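PDB 3K89: malonyl CoA-ACP transacylase from Xanthomonas oryzae pv. oryzae, which probably transfers the malonyl group of malonyl-CoA to holo-acyl carrier protein, giving malonyl-ACP and free CoA for fatty acid synthesis. Local coordinates for residues V231-A236 against V257-C262; T5-F10 against T272-C277; P87-G92 against Q227-Q232; P205-A210 against E251-P256. All coordinates share one frame; numbering follows the deposited sequence.

Interaction 1 (V231-A236 against V257-C262); sequences VQNVDA and VQWTGC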
# COMPACT_ATOMS: atom_id res chain seq x y z
N VAL A 231 11.87 -3.11 2.00
CA VAL A 231 11.99 -1.82 2.69
C VAL A 231 10.61 -1.45 3.27
O VAL A 231 9.66 -1.27 2.51
CB VAL A 231 12.47 -0.73 1.71
CG1 VAL A 231 12.56 0.61 2.42
CG2 VAL A 231 13.81 -1.12 1.11
N GLN A 232 10.52 -1.37 4.60
CA GLN A 232 9.23 -1.25 5.30
C GLN A 232 8.86 0.20 5.59
O GLN A 232 9.73 1.06 5.77
CB GLN A 232 9.24 -2.13 6.54
CG GLN A 232 9.19 -3.61 6.15
CD GLN A 232 8.95 -4.54 7.31
OE1 GLN A 232 7.80 -4.75 7.75
NE2 GLN A 232 10.02 -5.16 7.80
N ASN A 233 7.56 0.48 5.60
CA ASN A 233 7.02 1.84 5.67
C ASN A 233 7.30 2.60 6.95
O ASN A 233 7.35 3.84 6.95
CB ASN A 233 5.48 1.83 5.55
CG ASN A 233 4.93 1.39 4.16
OD1 ASN A 233 3.75 1.08 4.07
ND2 ASN A 233 5.75 1.41 3.11
N VAL A 234 7.37 1.89 8.08
CA VAL A 234 7.38 2.61 9.36
C VAL A 234 8.66 3.46 9.48
O VAL A 234 8.63 4.55 10.04
CB VAL A 234 7.19 1.67 10.57
CG1 VAL A 234 8.37 0.69 10.75
CG2 VAL A 234 6.96 2.49 11.86
N ASP A 235 9.76 2.96 8.92
CA ASP A 235 11.04 3.64 9.07
C ASP A 235 11.93 3.59 7.83
O ASP A 235 13.12 3.96 7.90
CB ASP A 235 11.77 3.06 10.29
CG ASP A 235 12.08 1.58 10.16
OD1 ASP A 235 12.80 1.05 11.04
OD2 ASP A 235 11.63 0.94 9.18
N ALA A 236 11.36 3.15 6.71
CA ALA A 236 12.07 3.12 5.44
C ALA A 236 13.35 2.30 5.54
O ALA A 236 14.39 2.66 4.96
CB ALA A 236 12.35 4.55 4.94
N VAL A 257 2.97 6.26 7.13
CA VAL A 257 3.67 5.60 6.03
C VAL A 257 4.72 6.56 5.50
O VAL A 257 4.41 7.64 5.03
CB VAL A 257 2.68 5.22 4.90
CG1 VAL A 257 3.39 4.79 3.60
CG2 VAL A 257 1.78 4.10 5.36
N GLN A 258 5.99 6.14 5.58
CA GLN A 258 7.09 6.99 5.10
C GLN A 258 7.36 6.64 3.63
O GLN A 258 8.39 6.01 3.30
CB GLN A 258 8.36 6.75 5.95
CG GLN A 258 8.18 6.98 7.48
CD GLN A 258 7.95 8.42 7.88
OE1 GLN A 258 7.47 8.69 8.99
NE2 GLN A 258 8.30 9.37 7.01
N TRP A 259 6.41 6.97 2.75
CA TRP A 259 6.55 6.53 1.36
C TRP A 259 7.71 7.25 0.68
O TRP A 259 8.54 6.62 0.02
CB TRP A 259 5.23 6.64 0.56
CG TRP A 259 5.42 6.02 -0.82
CD1 TRP A 259 5.44 6.66 -2.05
CD2 TRP A 259 5.73 4.64 -1.08
NE1 TRP A 259 5.70 5.75 -3.04
CE2 TRP A 259 5.87 4.51 -2.48
CE3 TRP A 259 5.86 3.50 -0.26
CZ2 TRP A 259 6.17 3.27 -3.09
CZ3 TRP A 259 6.13 2.28 -0.87
CH2 TRP A 259 6.29 2.18 -2.27
N THR A 260 7.79 8.57 0.88
CA THR A 260 8.94 9.33 0.36
C THR A 260 10.25 8.71 0.82
O THR A 260 11.13 8.47 0.00
CB THR A 260 8.83 10.80 0.76
OG1 THR A 260 7.66 11.34 0.15
CG2 THR A 260 10.05 11.61 0.27
N GLY A 261 10.33 8.40 2.12
CA GLY A 261 11.51 7.78 2.71
C GLY A 261 11.85 6.44 2.08
O GLY A 261 13.02 6.15 1.81
N CYS A 262 10.83 5.61 1.84
CA CYS A 262 11.07 4.29 1.23
C CYS A 262 11.65 4.43 -0.18
O CYS A 262 12.58 3.73 -0.55
CB CYS A 262 9.77 3.47 1.17
SG CYS A 262 9.26 2.83 2.79

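Interaction 2 (T5-F10 against T272-C277); sequences TLAFVF and TRIAEC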
# COMPACT_ATOMS: atom_id res chain seq x y z
N THR A 5 19.66 -2.81 -10.13
CA THR A 5 19.07 -1.48 -10.31
C THR A 5 17.54 -1.46 -10.29
O THR A 5 16.95 -0.39 -10.41
CB THR A 5 19.55 -0.78 -11.62
OG1 THR A 5 19.07 -1.50 -12.77
CG2 THR A 5 21.08 -0.68 -11.65
N LEU A 6 16.91 -2.62 -10.15
CA LEU A 6 15.45 -2.72 -10.26
C LEU A 6 14.76 -2.98 -8.92
O LEU A 6 15.16 -3.85 -8.19
CB LEU A 6 15.08 -3.84 -11.25
CG LEU A 6 13.61 -4.22 -11.48
CD1 LEU A 6 12.82 -3.12 -12.21
CD2 LEU A 6 13.54 -5.50 -12.28
N ALA A 7 13.71 -2.21 -8.61
CA ALA A 7 12.85 -2.54 -7.47
C ALA A 7 11.41 -2.71 -7.95
O ALA A 7 11.03 -2.18 -9.00
CB ALA A 7 12.91 -1.46 -6.40
N PHE A 8 10.62 -3.47 -7.19
CA PHE A 8 9.18 -3.56 -7.43
C PHE A 8 8.49 -2.94 -6.23
O PHE A 8 8.94 -3.13 -5.09
CB PHE A 8 8.74 -5.02 -7.54
CG PHE A 8 8.72 -5.55 -8.95
CD1 PHE A 8 9.76 -5.26 -9.83
CD2 PHE A 8 7.68 -6.37 -9.38
CE1 PHE A 8 9.74 -5.77 -11.14
CE2 PHE A 8 7.65 -6.89 -10.67
CZ PHE A 8 8.68 -6.58 -11.55
N VAL A 9 7.42 -2.19 -6.50
CA VAL A 9 6.57 -1.60 -5.43
C VAL A 9 5.13 -2.07 -5.64
O VAL A 9 4.70 -2.26 -6.77
CB VAL A 9 6.64 -0.05 -5.34
CG1 VAL A 9 8.06 0.42 -4.95
CG2 VAL A 9 6.18 0.63 -6.63
N PHE A 10 4.40 -2.24 -4.53
CA PHE A 10 3.05 -2.80 -4.61
C PHE A 10 2.04 -1.82 -4.05
O PHE A 10 2.26 -1.25 -2.99
CB PHE A 10 2.99 -4.12 -3.84
CG PHE A 10 3.97 -5.15 -4.36
CD1 PHE A 10 5.30 -5.16 -3.90
CD2 PHE A 10 3.58 -6.06 -5.35
CE1 PHE A 10 6.22 -6.12 -4.43
CE2 PHE A 10 4.47 -7.02 -5.86
CZ PHE A 10 5.80 -7.03 -5.41
N THR A 272 17.38 2.41 -9.88
CA THR A 272 17.11 3.40 -10.94
C THR A 272 15.82 3.09 -11.70
O THR A 272 15.31 3.92 -12.46
CB THR A 272 18.26 3.48 -11.98
OG1 THR A 272 18.33 2.24 -12.69
CG2 THR A 272 19.59 3.75 -11.30
N ARG A 273 15.30 1.87 -11.52
CA ARG A 273 14.11 1.42 -12.23
C ARG A 273 13.14 0.83 -11.23
O ARG A 273 13.53 0.01 -10.43
CB ARG A 273 14.45 0.34 -13.26
CG ARG A 273 15.46 0.74 -14.34
CD ARG A 273 15.97 -0.51 -15.05
NE ARG A 273 16.58 -0.22 -16.35
CZ ARG A 273 17.03 -1.14 -17.20
NH1 ARG A 273 16.94 -2.43 -16.91
NH2 ARG A 273 17.55 -0.77 -18.36
N ILE A 274 11.87 1.26 -11.28
CA ILE A 274 10.87 0.74 -10.35
C ILE A 274 9.61 0.34 -11.10
O ILE A 274 9.01 1.14 -11.82
CB ILE A 274 10.53 1.76 -9.23
CG1 ILE A 274 11.79 2.19 -8.47
CG2 ILE A 274 9.49 1.18 -8.25
CD1 ILE A 274 11.58 3.25 -7.40
N ALA A 275 9.20 -0.91 -10.92
CA ALA A 275 7.92 -1.36 -11.49
C ALA A 275 6.84 -1.26 -10.43
O ALA A 275 7.05 -1.69 -9.30
CB ALA A 275 8.03 -2.78 -11.97
N GLU A 276 5.68 -0.73 -10.82
CA GLU A 276 4.51 -0.77 -9.95
C GLU A 276 3.75 -2.05 -10.27
O GLU A 276 3.11 -2.18 -11.33
CB GLU A 276 3.65 0.49 -10.14
CG GLU A 276 2.44 0.53 -9.18
CD GLU A 276 1.79 1.90 -9.07
OE1 GLU A 276 2.11 2.78 -9.90
OE2 GLU A 276 1.00 2.11 -8.13
N CYS A 277 3.82 -3.00 -9.34
CA CYS A 277 3.36 -4.36 -9.61
C CYS A 277 1.97 -4.57 -9.04
O CYS A 277 1.80 -5.10 -7.94
CB CYS A 277 4.36 -5.36 -9.02
SG CYS A 277 4.07 -7.05 -9.51

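Interaction 3 (P87-G92 against Q227-Q232); sequences PALLAG and QIPVVQ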
# COMPACT_ATOMS: atom_id res chain seq x y z
N PRO A 87 13.80 -8.11 -9.26
CA PRO A 87 14.20 -6.92 -8.51
C PRO A 87 15.13 -7.25 -7.34
O PRO A 87 15.05 -8.35 -6.78
CB PRO A 87 12.86 -6.35 -8.02
CG PRO A 87 11.95 -7.54 -7.92
CD PRO A 87 12.37 -8.45 -9.05
N ALA A 88 15.99 -6.30 -6.99
CA ALA A 88 16.92 -6.46 -5.89
C ALA A 88 16.28 -6.05 -4.56
O ALA A 88 16.73 -6.49 -3.49
CB ALA A 88 18.18 -5.64 -6.12
N LEU A 89 15.24 -5.22 -4.64
CA LEU A 89 14.52 -4.76 -3.44
C LEU A 89 13.03 -4.62 -3.74
O LEU A 89 12.65 -4.40 -4.88
CB LEU A 89 15.06 -3.41 -3.00
CG LEU A 89 16.50 -3.33 -2.48
CD1 LEU A 89 16.98 -1.89 -2.39
CD2 LEU A 89 16.66 -4.05 -1.14
N LEU A 90 12.21 -4.73 -2.69
CA LEU A 90 10.76 -4.56 -2.76
C LEU A 90 10.29 -3.53 -1.72
O LEU A 90 10.96 -3.31 -0.71
CB LEU A 90 10.05 -5.88 -2.45
CG LEU A 90 10.50 -7.13 -3.19
CD1 LEU A 90 9.73 -8.34 -2.65
CD2 LEU A 90 10.25 -7.02 -4.68
N ALA A 91 9.14 -2.92 -1.97
CA ALA A 91 8.43 -2.13 -0.96
C ALA A 91 6.96 -2.07 -1.37
O ALA A 91 6.60 -2.41 -2.48
CB ALA A 91 9.02 -0.73 -0.84
N GLY A 92 6.09 -1.63 -0.47
CA GLY A 92 4.70 -1.45 -0.87
C GLY A 92 4.03 -0.49 0.06
O GLY A 92 4.51 -0.30 1.18
N GLN A 227 13.28 -13.79 0.40
CA GLN A 227 14.16 -14.05 -0.75
C GLN A 227 14.65 -12.77 -1.41
O GLN A 227 15.66 -12.77 -2.14
CB GLN A 227 13.41 -14.91 -1.76
CG GLN A 227 13.13 -16.31 -1.23
CD GLN A 227 11.88 -16.92 -1.84
OE1 GLN A 227 11.37 -16.46 -2.87
NE2 GLN A 227 11.37 -17.97 -1.19
N ILE A 228 13.92 -11.68 -1.15
CA ILE A 228 14.29 -10.34 -1.62
C ILE A 228 13.95 -9.40 -0.46
O ILE A 228 12.88 -9.55 0.12
CB ILE A 228 13.47 -9.89 -2.89
CG1 ILE A 228 13.55 -10.94 -4.01
CG2 ILE A 228 13.95 -8.53 -3.39
CD1 ILE A 228 12.58 -10.71 -5.19
N PRO A 229 14.86 -8.47 -0.11
CA PRO A 229 14.58 -7.64 1.07
C PRO A 229 13.42 -6.68 0.81
O PRO A 229 13.27 -6.17 -0.31
CB PRO A 229 15.88 -6.88 1.31
CG PRO A 229 16.94 -7.64 0.50
CD PRO A 229 16.20 -8.19 -0.66
N VAL A 230 12.66 -6.43 1.87
CA VAL A 230 11.53 -5.50 1.83
C VAL A 230 11.83 -4.25 2.67
O VAL A 230 12.05 -4.33 3.90
CB VAL A 230 10.23 -6.19 2.31
CG1 VAL A 230 9.05 -5.23 2.26
CG2 VAL A 230 9.94 -7.41 1.44
N VAL A 231 11.87 -3.11 2.00
CA VAL A 231 11.99 -1.82 2.69
C VAL A 231 10.61 -1.45 3.27
O VAL A 231 9.66 -1.27 2.51
CB VAL A 231 12.47 -0.73 1.71
CG1 VAL A 231 12.56 0.61 2.42
CG2 VAL A 231 13.81 -1.12 1.11
N GLN A 232 10.52 -1.37 4.60
CA GLN A 232 9.23 -1.25 5.30
C GLN A 232 8.86 0.20 5.59
O GLN A 232 9.73 1.06 5.77
CB GLN A 232 9.24 -2.13 6.54
CG GLN A 232 9.19 -3.61 6.15
CD GLN A 232 8.95 -4.54 7.31
OE1 GLN A 232 7.80 -4.75 7.75
NE2 GLN A 232 10.02 -5.16 7.80
O HOH W 1 7.00 -1.61 2.21

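Interaction 4 (P205-A210 against E251-P256); sequences PLMRDA and EQLYLP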
# COMPACT_ATOMS: atom_id res chain seq x y z
N PRO A 205 -2.99 7.17 15.56
CA PRO A 205 -3.17 6.55 16.88
C PRO A 205 -4.49 5.79 17.09
O PRO A 205 -4.57 4.95 17.99
CB PRO A 205 -3.10 7.76 17.83
CG PRO A 205 -2.11 8.67 17.14
CD PRO A 205 -2.39 8.51 15.66
N LEU A 206 -5.52 6.07 16.29
CA LEU A 206 -6.80 5.37 16.46
C LEU A 206 -6.67 3.88 16.12
O LEU A 206 -7.55 3.08 16.44
CB LEU A 206 -7.93 6.02 15.64
CG LEU A 206 -8.30 7.48 15.98
CD1 LEU A 206 -9.46 7.93 15.12
CD2 LEU A 206 -8.57 7.71 17.45
N MET A 207 -5.56 3.51 15.48
CA MET A 207 -5.32 2.12 15.11
C MET A 207 -4.46 1.38 16.13
O MET A 207 -4.06 0.24 15.88
CB MET A 207 -4.57 2.07 13.77
CG MET A 207 -5.33 2.61 12.56
SD MET A 207 -6.79 1.62 12.13
CE MET A 207 -8.11 2.65 12.79
N ARG A 208 -4.17 1.99 17.28
CA ARG A 208 -3.21 1.37 18.21
C ARG A 208 -3.65 -0.01 18.70
O ARG A 208 -2.84 -0.94 18.73
CB ARG A 208 -2.86 2.31 19.37
CG ARG A 208 -1.80 1.78 20.32
CD ARG A 208 -0.45 1.66 19.64
NE ARG A 208 0.52 0.97 20.50
CZ ARG A 208 0.66 -0.35 20.57
NH1 ARG A 208 -0.11 -1.15 19.84
NH2 ARG A 208 1.57 -0.87 21.38
N ASP A 209 -4.92 -0.14 19.09
CA ASP A 209 -5.44 -1.41 19.58
C ASP A 209 -5.59 -2.45 18.46
O ASP A 209 -5.29 -3.63 18.66
CB ASP A 209 -6.75 -1.21 20.33
CG ASP A 209 -6.56 -0.48 21.64
OD1 ASP A 209 -5.50 -0.67 22.29
OD2 ASP A 209 -7.47 0.28 22.04
N ALA A 210 -6.03 -1.99 17.28
CA ALA A 210 -6.11 -2.86 16.10
C ALA A 210 -4.73 -3.46 15.79
O ALA A 210 -4.63 -4.61 15.37
CB ALA A 210 -6.64 -2.12 14.90
N GLU A 251 3.81 -1.70 14.18
CA GLU A 251 4.05 -0.26 14.23
C GLU A 251 3.54 0.45 12.99
O GLU A 251 3.03 1.57 13.10
CB GLU A 251 5.54 0.02 14.40
CG GLU A 251 6.07 -0.44 15.73
CD GLU A 251 7.59 -0.33 15.79
OE1 GLU A 251 8.23 0.08 14.79
OE2 GLU A 251 8.16 -0.68 16.83
N GLN A 252 3.66 -0.19 11.82
CA GLN A 252 3.15 0.38 10.57
C GLN A 252 1.71 0.87 10.72
O GLN A 252 1.35 1.91 10.17
CB GLN A 252 3.20 -0.66 9.44
CG GLN A 252 3.01 -0.04 8.06
CD GLN A 252 2.19 -0.91 7.12
OE1 GLN A 252 1.09 -1.34 7.47
NE2 GLN A 252 2.71 -1.16 5.91
N LEU A 253 0.88 0.11 11.45
CA LEU A 253 -0.56 0.36 11.41
C LEU A 253 -0.97 1.69 12.03
O LEU A 253 -1.97 2.31 11.59
CB LEU A 253 -1.31 -0.79 12.09
CG LEU A 253 -2.76 -0.95 11.63
CD1 LEU A 253 -2.83 -1.52 10.22
CD2 LEU A 253 -3.55 -1.81 12.58
N TYR A 254 -0.22 2.13 13.03
CA TYR A 254 -0.61 3.34 13.79
C TYR A 254 0.37 4.50 13.62
O TYR A 254 0.18 5.57 14.19
CB TYR A 254 -0.83 3.04 15.28
CG TYR A 254 0.37 2.49 16.03
CD1 TYR A 254 0.54 1.11 16.16
CD2 TYR A 254 1.30 3.33 16.64
CE1 TYR A 254 1.61 0.58 16.87
CE2 TYR A 254 2.39 2.82 17.36
CZ TYR A 254 2.53 1.44 17.47
OH TYR A 254 3.60 0.90 18.17
N LEU A 255 1.41 4.27 12.82
CA LEU A 255 2.40 5.31 12.51
C LEU A 255 2.37 5.68 11.03
O LEU A 255 1.88 4.91 10.21
CB LEU A 255 3.79 4.85 12.96
CG LEU A 255 3.97 4.73 14.48
CD1 LEU A 255 5.30 4.12 14.83
CD2 LEU A 255 3.80 6.10 15.18
N PRO A 256 2.88 6.87 10.67
CA PRO A 256 2.79 7.32 9.28
C PRO A 256 3.56 6.45 8.30
O PRO A 256 4.65 5.96 8.60
CB PRO A 256 3.36 8.75 9.30
CG PRO A 256 3.79 9.04 10.65
CD PRO A 256 3.38 7.92 11.58

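Interaction 1 (V231-A236 against V257-C262)
Asn233 and Val257 bring the two backbones within 5.0 Å (CA to CA), and the carbonyl O of Asn233 takes the N-H of Gln258 at 3.0 Å. Three residues on, Ala236 CA comes to 4.5 Å from Cys262 CA, where the turn after strand 231-232 meets the first turn of helix 259-268. Gln258 is the N-cap of that helix, its O accepting from Cys262 N. The methyl of Ala236 sits against the backbone of Gly261, CB to C 3.5 Å, a close fit with a residue that has no side chain. Cys262 SG touches Val231 CG1 and the CA of Asn233. The same Cys262 SG lies 3.5 Å from Gln232 O. Asn233 runs alongside Val257: Val257 CG1 lies 3.8 Å from Asn233 OD1, while Asn233 ND2 lies at the edge of the indole, in plane, 4.0 Å from Trp259 CE3, with the amide nearly perpendicular to the ring. Both ends of this buried amide are used: OD1 accepts from Ser94 N and ND2 donates to Gly92 O. These two bonds tie Asn233 to the turn around Ser94, consistent with a nucleophile elbow of the acyltransferase fold, next to the predicted catalytic residues Ser94 and His203.

Interaction 2 (T5-F10 against T272-C277)
Thr5 O takes two backbone donors, Thr272 N at 2.9 Å and Arg273 N at 3.0 Å, and so opens a parallel pairing of strands 6-10 and 273-276 within the parallel sheet of the acyltransferase fold. The bonds then alternate between the strands, from Ala7 N to Arg273 O, Ala275 N to Ala7 O, Val9 N to Ala275 O and Cys277 N to Val9 O, the last the straightest at 173°. The axes of the two short strands cross at 28°. On one face the methyl of Ala275 lies over the Phe8 ring, 3.8 Å from its centroid, a CH-pi contact displaced toward the rim. Further along, Cys277 SG, anti to its own N (chi1 -170°), lies at the Phe8 ring edge and touches Phe10 CE2 at 3.7 Å. Cys277 O, 3.3 Å from Phe10 CD2, is buried without a hydrogen-bond partner. On the other face Val9 CG1 and Val9 CG2 each lie 3.7 Å from Ile274 CG2; this sheet face is covered by helix 259-268, where Trp259 touches Val9 and Leu266 touches Ala7 and Ile274. Farther out, Trp76 and Trp79 meet the Phe8 ring, the latter edge-to-face, and strand 86-92 bonds the far side of strand 6-10. Glu276 OE1 is held by Ser284 OG, and Glu276 OE2 by Leu283 N.

Interaction 3 (P87-G92 against Q227-Q232)
The backbone N and O of Leu90 both bond the incoming chain: N donates to Pro229 O at 3.0 Å and O accepts from Val231 N at 2.9 Å. This single beta bridge, Leu90 with Val230, fastens 227-232 to strand 86-92 of the parallel sheet, on the side away from strand 6-10. The tight part lies around Ile228 and Leu90, whose side chains cross at about a right angle. Ile228 CG2, placed anti to the backbone N, packs on Leu90 CG at 3.7 Å. The same Ile228 CG2 reaches the carbonyl O of Ala88 at 3.4 Å, while CD1 extends toward the ring of Pro87. CD1 of Leu90 also touches Val230 CG2, and helix 95-103 closes over this pair through Ala100, with Ala103 against Leu90 and Leu101 against Val230. On the other face of the strand, Leu89 CD2 lies against Pro229 CB at 3.8 Å, near the partly exposed edge of the contact, where Ala88 O meets Pro229 CD at 3.3 Å. Beyond Ala91 the pairing loosens: Ala91 CB touches Val231 O at 3.5 Å, but no further direct backbone bond joins the segments. Gly92 begins a GxSxG sequence consistent with a nucleophile elbow leading to Ser94, predicted to be catalytic. Here a water takes over: it accepts from Gly92 N, and its oxygen lies 2.7 Å from Val231 O, to which it can donate.

Interaction 4 (P205-A210 against E251-P256)
Arg208 lays its side chain along the ring of Tyr254, both pointing the same way. Its CB and CG carry the chain out from the start of helix 208-219, with CG anti to the backbone N (chi1 -176°) and a bend at chi2 that swings CD over the ring. CD sits above the ring centre, 3.5 Å from the centroid and only 5° off the normal, a CH-pi contact. NE follows, 3.7 Å from Tyr254 CZ, and Arg208 CZ lies 4.0 Å from Tyr254 OH. The guanidinium thus stacks flat but offset, its plane 9° from that of the ring and the centres 4.5 Å apart, a cation-pi arrangement. NH2 is nearest Tyr254 OH. NH1 lies 3.8 Å from Tyr254 CE1 and is bonded to Asn212 OD1 one turn along the same helix, which helps fix the rotation of the group. The opposite ring face has the carbonyl O of Glu251 over its centre. Deeper in, Met207, the N-cap, rests CB on Leu253 O at 3.4 Å, and Leu253 CD2 reaches Ala210 CB at 3.9 Å. Just before the contact in the chain, His203, predicted to be catalytic, bonds Gln252 O through ND1. The contact joins the start of helix 208-219 to the end of helix 242-254, with Met123 of helix 109-126 against Met207 and Leu253, and strand 158-165 beside Pro205.

Along the chain, interaction 2 ties strand 6-10, near the N-terminus, to strand 273-276, the last but one, and the other three lie between its ends. Interactions 2 and 3, with centres 9 Å apart, share the parallel sheet through neighbouring strands 6-10 and 86-92. Interactions 1 and 3 share Val231 and Gln232, so 227-236 runs from strand 86-92 to helix 259-268, whose Trp259 packs on Val9 of interaction 2. Interaction 4 lies about 27 Å from interaction 2, centre to centre, but helix 242-254 leads directly into 257-262. The predicted catalytic Ser94 and His203 lie beside Val257 of interaction 1 and close to Leu253 of interaction 4, so the site falls where these contacts converge.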